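Local atomic coordinates of galectin (Xenopus laevis, PDB entry 3WUD), a protein that binds lactose and probably other beta-galactosides as a prototype galectin of frog skin, and also binds laminin. Residues L14-K28 / F82-A96. Sequence-based numbering, arbitrary orientation.
Sequences LKQGHCLELKGFIPK and FQQGAETSICFEYQA
The sulfurs of C19 and C91, 2.1 Å apart from SG to SG, bolt together two neighbouring antiparallel strands, a worked example of a cross-strand disulfide joining residues of diagonal rather than direct register. C19 directly faces E93, and C91 faces E21, both non-hydrogen-bonded pairs; between and beyond them L20-F92, L22-I90 and G24-T88 each make both backbone bonds, L22 N to I90 O at 2.8 Å. Farther along the disulfide face, the aliphatic part of K23 crosses that of E87, CG to CG 3.7 Å. Beyond it F25, with CG anti to its backbone N (chi1 -173°), lays one ring face over A86 N; there G85 and A86 both oppose I26 in a G1 bulge. On the other face, I26 CD1 reaches T88 CG2 at 3.9 Å. Strands 19-26 and 86-95 are adjacent inner strands of the five-stranded sheet of the galectin beta-sandwich; L20, I90 and F92 point into the sandwich interior, against strand 34-37 of the opposing sheet, and F92 also meets F48 of strand 43-51 edge-to-face. At the far end the segment entering and forming the type II turn K15-H18 packs on Y94: Q16 CG sits over one ring face in a CH-pi contact, 3.6 Å from the centroid, while L14 O lies at the edge. G17 N donates to Y94 O at 2.6 Å, and D118 O holds the phenol OH.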
loop_
_atom_site.group_PDB
_atom_site.type_symbol
_atom_site.label_atom_id
_atom_site.label_comp_id
_atom_site.label_asym_id
_atom_site.label_seq_id
_atom_site.Cartn_x
_atom_site.Cartn_y
_atom_site.Cartn_z
ATOM N N LEU A 14 6.147 4.260 -9.064
ATOM C CA LEU A 14 5.998 5.675 -9.092
ATOM C C LEU A 14 6.971 6.236 -10.095
ATOM O O LEU A 14 8.190 6.148 -9.906
ATOM C CB LEU A 14 6.265 6.309 -7.707
ATOM C CG LEU A 14 6.116 7.798 -7.487
ATOM C CD1 LEU A 14 4.649 8.192 -7.739
ATOM C CD2 LEU A 14 6.549 8.221 -6.074
ATOM N N LYS A 15 6.444 6.844 -11.167
ATOM C CA LYS A 15 7.297 7.331 -12.300
ATOM C C LYS A 15 7.538 8.821 -12.210
ATOM O O LYS A 15 6.828 9.511 -11.526
ATOM C CB LYS A 15 6.639 6.982 -13.675
ATOM C CG LYS A 15 6.655 5.486 -13.981
ATOM C CD LYS A 15 6.002 5.122 -15.315
ATOM C CE LYS A 15 4.504 4.888 -15.180
ATOM N NZ LYS A 15 3.688 6.017 -14.623
ATOM N N GLN A 16 8.521 9.345 -12.927
ATOM C CA GLN A 16 8.712 10.794 -12.928
ATOM C C GLN A 16 7.503 11.572 -13.311
ATOM O O GLN A 16 6.754 11.200 -14.230
ATOM C CB GLN A 16 9.804 11.222 -13.878
ATOM C CG GLN A 16 11.156 11.094 -13.305
ATOM C CD GLN A 16 12.143 11.626 -14.296
ATOM O OE1 GLN A 16 11.982 12.731 -14.838
ATOM N NE2 GLN A 16 13.118 10.822 -14.596
ATOM N N GLY A 17 7.328 12.676 -12.618
ATOM C CA GLY A 17 6.197 13.561 -12.805
ATOM C C GLY A 17 4.959 13.208 -12.021
ATOM O O GLY A 17 3.992 13.940 -12.107
ATOM N N HIS A 18 4.993 12.106 -11.246
ATOM C CA HIS A 18 3.870 11.667 -10.422
ATOM C C HIS A 18 4.170 11.779 -8.941
ATOM O O HIS A 18 5.333 11.933 -8.568
ATOM C CB HIS A 18 3.540 10.215 -10.780
ATOM C CG HIS A 18 3.123 10.063 -12.209
ATOM N ND1 HIS A 18 1.800 10.094 -12.596
ATOM C CD2 HIS A 18 3.849 10.027 -13.353
ATOM C CE1 HIS A 18 1.726 10.008 -13.915
ATOM N NE2 HIS A 18 2.958 9.969 -14.399
ATOM N N CYS A 19 3.109 11.665 -8.130
ATOM C CA CYS A 19 3.260 11.775 -6.686
ATOM C C CYS A 19 2.515 10.645 -6.009
ATOM O O CYS A 19 1.569 10.045 -6.535
ATOM C CB CYS A 19 3.012 13.209 -6.088
ATOM S SG CYS A 19 1.401 13.808 -5.446
ATOM N N LEU A 20 3.053 10.272 -4.860
ATOM C CA LEU A 20 2.520 9.232 -4.009
ATOM C C LEU A 20 2.061 9.995 -2.759
ATOM O O LEU A 20 2.851 10.702 -2.148
ATOM C CB LEU A 20 3.613 8.214 -3.707
ATOM C CG LEU A 20 3.244 7.069 -2.729
ATOM C CD1 LEU A 20 4.256 5.946 -2.704
ATOM C CD2 LEU A 20 3.096 7.569 -1.287
ATOM N N GLU A 21 0.790 9.944 -2.475
ATOM C CA GLU A 21 0.231 10.551 -1.259
ATOM C C GLU A 21 0.029 9.527 -0.210
ATOM O O GLU A 21 -0.551 8.493 -0.475
ATOM C CB GLU A 21 -1.140 11.186 -1.528
ATOM C CG GLU A 21 -1.697 11.841 -0.256
ATOM C CD GLU A 21 -3.205 11.975 -0.250
ATOM O OE1 GLU A 21 -3.846 11.699 0.815
ATOM O OE2 GLU A 21 -3.733 12.363 -1.310
ATOM N N LEU A 22 0.509 9.796 1.009
ATOM C CA LEU A 22 0.316 8.905 2.154
ATOM C C LEU A 22 -0.502 9.634 3.231
ATOM O O LEU A 22 -0.214 10.780 3.536
ATOM C CB LEU A 22 1.652 8.468 2.757
ATOM C CG LEU A 22 1.619 7.282 3.729
ATOM C CD1 LEU A 22 2.750 6.311 3.481
ATOM C CD2 LEU A 22 1.636 7.723 5.206
ATOM N N LYS A 23 -1.517 8.963 3.765
ATOM C CA LYS A 23 -2.257 9.464 4.909
ATOM C C LYS A 23 -2.112 8.439 6.028
ATOM O O LYS A 23 -2.262 7.252 5.809
ATOM C CB LYS A 23 -3.740 9.690 4.533
ATOM C CG LYS A 23 -4.563 10.363 5.627
ATOM C CD LYS A 23 -5.981 10.665 5.137
ATOM C CE LYS A 23 -6.035 11.950 4.350
ATOM N NZ LYS A 23 -7.452 12.275 3.953
ATOM N N GLY A 24 -1.896 8.882 7.267
ATOM C CA GLY A 24 -1.649 7.959 8.347
ATOM C C GLY A 24 -2.002 8.647 9.661
ATOM O O GLY A 24 -2.165 9.873 9.695
ATOM N N PHE A 25 -2.013 7.866 10.747
ATOM C CA PHE A 25 -2.329 8.381 12.073
ATOM C C PHE A 25 -1.085 8.309 12.951
ATOM O O PHE A 25 -0.483 7.279 13.046
ATOM C CB PHE A 25 -3.493 7.609 12.755
ATOM C CG PHE A 25 -3.950 8.240 14.069
ATOM C CD1 PHE A 25 -4.984 9.165 14.092
ATOM C CD2 PHE A 25 -3.333 7.890 15.250
ATOM C CE1 PHE A 25 -5.393 9.739 15.292
ATOM C CE2 PHE A 25 -3.739 8.460 16.479
ATOM C CZ PHE A 25 -4.744 9.387 16.481
ATOM N N ILE A 26 -0.723 9.446 13.542
ATOM C CA ILE A 26 0.427 9.512 14.392
ATOM C C ILE A 26 -0.053 9.222 15.826
ATOM O O ILE A 26 -0.822 10.005 16.314
ATOM C CB ILE A 26 1.082 10.884 14.369
ATOM C CG1 ILE A 26 1.489 11.311 12.965
ATOM C CG2 ILE A 26 2.285 10.883 15.263
ATOM C CD1 ILE A 26 1.644 12.809 12.797
ATOM N N PRO A 27 0.419 8.133 16.448
ATOM C CA PRO A 27 0.136 7.789 17.837
ATOM C C PRO A 27 0.398 8.958 18.801
ATOM O O PRO A 27 1.314 9.801 18.634
ATOM C CB PRO A 27 1.092 6.625 18.134
ATOM C CG PRO A 27 1.524 6.098 16.778
ATOM C CD PRO A 27 1.463 7.248 15.869
ATOM N N LYS A 28 -0.404 8.987 19.861
ATOM C CA LYS A 28 -0.392 10.144 20.760
ATOM C C LYS A 28 0.974 10.290 21.488
ATOM O O LYS A 28 1.371 11.411 21.922
ATOM C CB LYS A 28 -1.564 9.986 21.781
ATOM C CG LYS A 28 -1.564 11.023 22.907
ATOM C CD LYS A 28 -1.561 12.449 22.315
ATOM C CE LYS A 28 -2.332 13.468 23.151
ATOM N NZ LYS A 28 -2.714 14.614 22.257
ATOM N N PHE A 82 2.972 18.816 12.176
ATOM C CA PHE A 82 2.483 17.549 12.681
ATOM C C PHE A 82 2.072 17.668 14.155
ATOM O O PHE A 82 2.568 18.520 14.841
ATOM C CB PHE A 82 3.541 16.425 12.472
ATOM C CG PHE A 82 4.097 16.365 11.083
ATOM C CD1 PHE A 82 3.397 15.721 10.086
ATOM C CD2 PHE A 82 5.375 16.879 10.790
ATOM C CE1 PHE A 82 3.896 15.694 8.819
ATOM C CE2 PHE A 82 5.895 16.808 9.530
ATOM C CZ PHE A 82 5.153 16.205 8.559
ATOM N N GLN A 83 1.064 16.877 14.564
ATOM C CA GLN A 83 0.678 16.697 15.961
ATOM C C GLN A 83 0.582 15.226 16.284
ATOM O O GLN A 83 0.137 14.406 15.484
ATOM C CB GLN A 83 -0.709 17.327 16.240
ATOM C CG GLN A 83 -1.017 18.513 15.338
ATOM C CD GLN A 83 -2.264 19.308 15.723
ATOM O OE1 GLN A 83 -3.301 18.748 16.104
ATOM N NE2 GLN A 83 -2.168 20.632 15.592
ATOM N N GLN A 84 0.959 14.899 17.506
ATOM C CA GLN A 84 0.817 13.569 18.029
ATOM C C GLN A 84 -0.658 13.325 18.263
ATOM O O GLN A 84 -1.388 14.265 18.585
ATOM C CB GLN A 84 1.557 13.434 19.371
ATOM C CG GLN A 84 3.071 13.537 19.270
ATOM C CD GLN A 84 3.699 13.942 20.589
ATOM O OE1 GLN A 84 3.270 14.928 21.179
ATOM N NE2 GLN A 84 4.690 13.193 21.066
ATOM N N GLY A 85 -1.100 12.098 18.037
ATOM C CA GLY A 85 -2.522 11.773 18.145
ATOM C C GLY A 85 -3.444 12.402 17.113
ATOM O O GLY A 85 -4.594 12.789 17.432
ATOM N N ALA A 86 -2.961 12.481 15.875
ATOM C CA ALA A 86 -3.687 13.085 14.788
ATOM C C ALA A 86 -3.312 12.424 13.477
ATOM O O ALA A 86 -2.227 11.866 13.352
ATOM C CB ALA A 86 -3.366 14.565 14.682
ATOM N N GLU A 87 -4.194 12.595 12.501
ATOM C CA GLU A 87 -3.936 12.227 11.125
ATOM C C GLU A 87 -3.035 13.250 10.429
ATOM O O GLU A 87 -3.039 14.455 10.784
ATOM C CB GLU A 87 -5.275 12.112 10.381
ATOM C CG GLU A 87 -5.242 11.224 9.149
ATOM C CD GLU A 87 -6.625 10.651 8.815
ATOM O OE1 GLU A 87 -7.578 11.424 8.712
ATOM O OE2 GLU A 87 -6.771 9.437 8.698
ATOM N N THR A 88 -2.221 12.765 9.492
ATOM C CA THR A 88 -1.451 13.621 8.630
ATOM C C THR A 88 -1.468 13.039 7.221
ATOM O O THR A 88 -1.728 11.888 7.081
ATOM C CB THR A 88 -0.022 13.826 9.135
ATOM O OG1 THR A 88 0.578 14.874 8.347
ATOM C CG2 THR A 88 0.777 12.495 9.058
ATOM N N SER A 89 -1.238 13.874 6.210
ATOM C CA SER A 89 -1.126 13.456 4.807
ATOM C C SER A 89 0.081 14.151 4.204
ATOM O O SER A 89 0.319 15.349 4.450
ATOM C CB SER A 89 -2.425 13.767 4.031
ATOM O OG SER A 89 -2.578 15.144 3.914
ATOM N N ILE A 90 0.922 13.414 3.478
ATOM C CA ILE A 90 2.109 13.977 2.835
ATOM C C ILE A 90 2.138 13.473 1.383
ATOM O O ILE A 90 1.799 12.259 1.180
ATOM C CB ILE A 90 3.391 13.520 3.597
ATOM C CG1 ILE A 90 3.310 13.898 5.097
ATOM C CG2 ILE A 90 4.664 14.050 2.937
ATOM C CD1 ILE A 90 3.365 12.712 6.015
ATOM N N CYS A 91 2.550 14.323 0.411
ATOM C CA CYS A 91 2.727 13.878 -1.031
ATOM C C CYS A 91 4.205 13.943 -1.362
ATOM O O CYS A 91 4.907 14.922 -1.084
ATOM C CB CYS A 91 1.910 14.623 -2.167
ATOM S SG CYS A 91 1.323 13.406 -3.424
ATOM N N PHE A 92 4.683 12.894 -1.965
ATOM C CA PHE A 92 6.054 12.831 -2.489
ATOM C C PHE A 92 5.999 12.860 -4.000
ATOM O O PHE A 92 5.462 11.942 -4.550
ATOM C CB PHE A 92 6.724 11.565 -1.973
ATOM C CG PHE A 92 6.743 11.469 -0.461
ATOM C CD1 PHE A 92 7.866 11.850 0.259
ATOM C CD2 PHE A 92 5.665 10.897 0.191
ATOM C CE1 PHE A 92 7.871 11.722 1.645
ATOM C CE2 PHE A 92 5.662 10.785 1.543
ATOM C CZ PHE A 92 6.778 11.208 2.272
ATOM N N GLU A 93 6.488 13.935 -4.637
ATOM C CA GLU A 93 6.432 14.100 -6.079
ATOM C C GLU A 93 7.812 13.783 -6.608
ATOM O O GLU A 93 8.809 14.328 -6.100
ATOM C CB GLU A 93 6.048 15.530 -6.452
ATOM C CG GLU A 93 6.183 15.816 -7.935
ATOM C CD GLU A 93 5.861 17.260 -8.292
ATOM O OE1 GLU A 93 4.985 17.827 -7.625
ATOM O OE2 GLU A 93 6.479 17.791 -9.260
ATOM N N TYR A 94 7.859 12.908 -7.602
ATOM C CA TYR A 94 9.125 12.500 -8.248
ATOM C C TYR A 94 9.481 13.319 -9.510
ATOM O O TYR A 94 8.770 13.266 -10.527
ATOM C CB TYR A 94 9.021 10.981 -8.558
ATOM C CG TYR A 94 10.178 10.307 -9.273
ATOM C CD1 TYR A 94 11.454 10.905 -9.410
ATOM C CD2 TYR A 94 10.007 9.063 -9.811
ATOM C CE1 TYR A 94 12.484 10.252 -10.104
ATOM C CE2 TYR A 94 11.004 8.435 -10.496
ATOM C CZ TYR A 94 12.255 9.005 -10.623
ATOM O OH TYR A 94 13.248 8.323 -11.356
ATOM N N GLN A 95 10.541 14.127 -9.399
ATOM C CA GLN A 95 11.164 14.805 -10.548
ATOM C C GLN A 95 12.547 14.245 -10.825
ATOM O O GLN A 95 13.107 13.479 -10.025
ATOM C CB GLN A 95 11.225 16.334 -10.311
ATOM C CG GLN A 95 9.827 16.966 -10.156
ATOM C CD GLN A 95 8.976 16.801 -11.432
ATOM O OE1 GLN A 95 9.516 16.639 -12.539
ATOM N NE2 GLN A 95 7.659 16.832 -11.286
ATOM N N ALA A 96 13.072 14.605 -11.997
ATOM C CA ALA A 96 14.294 14.003 -12.499
ATOM C C ALA A 96 15.375 13.855 -11.436
ATOM O O ALA A 96 15.863 12.735 -11.227
ATOM C CB ALA A 96 14.823 14.823 -13.680
#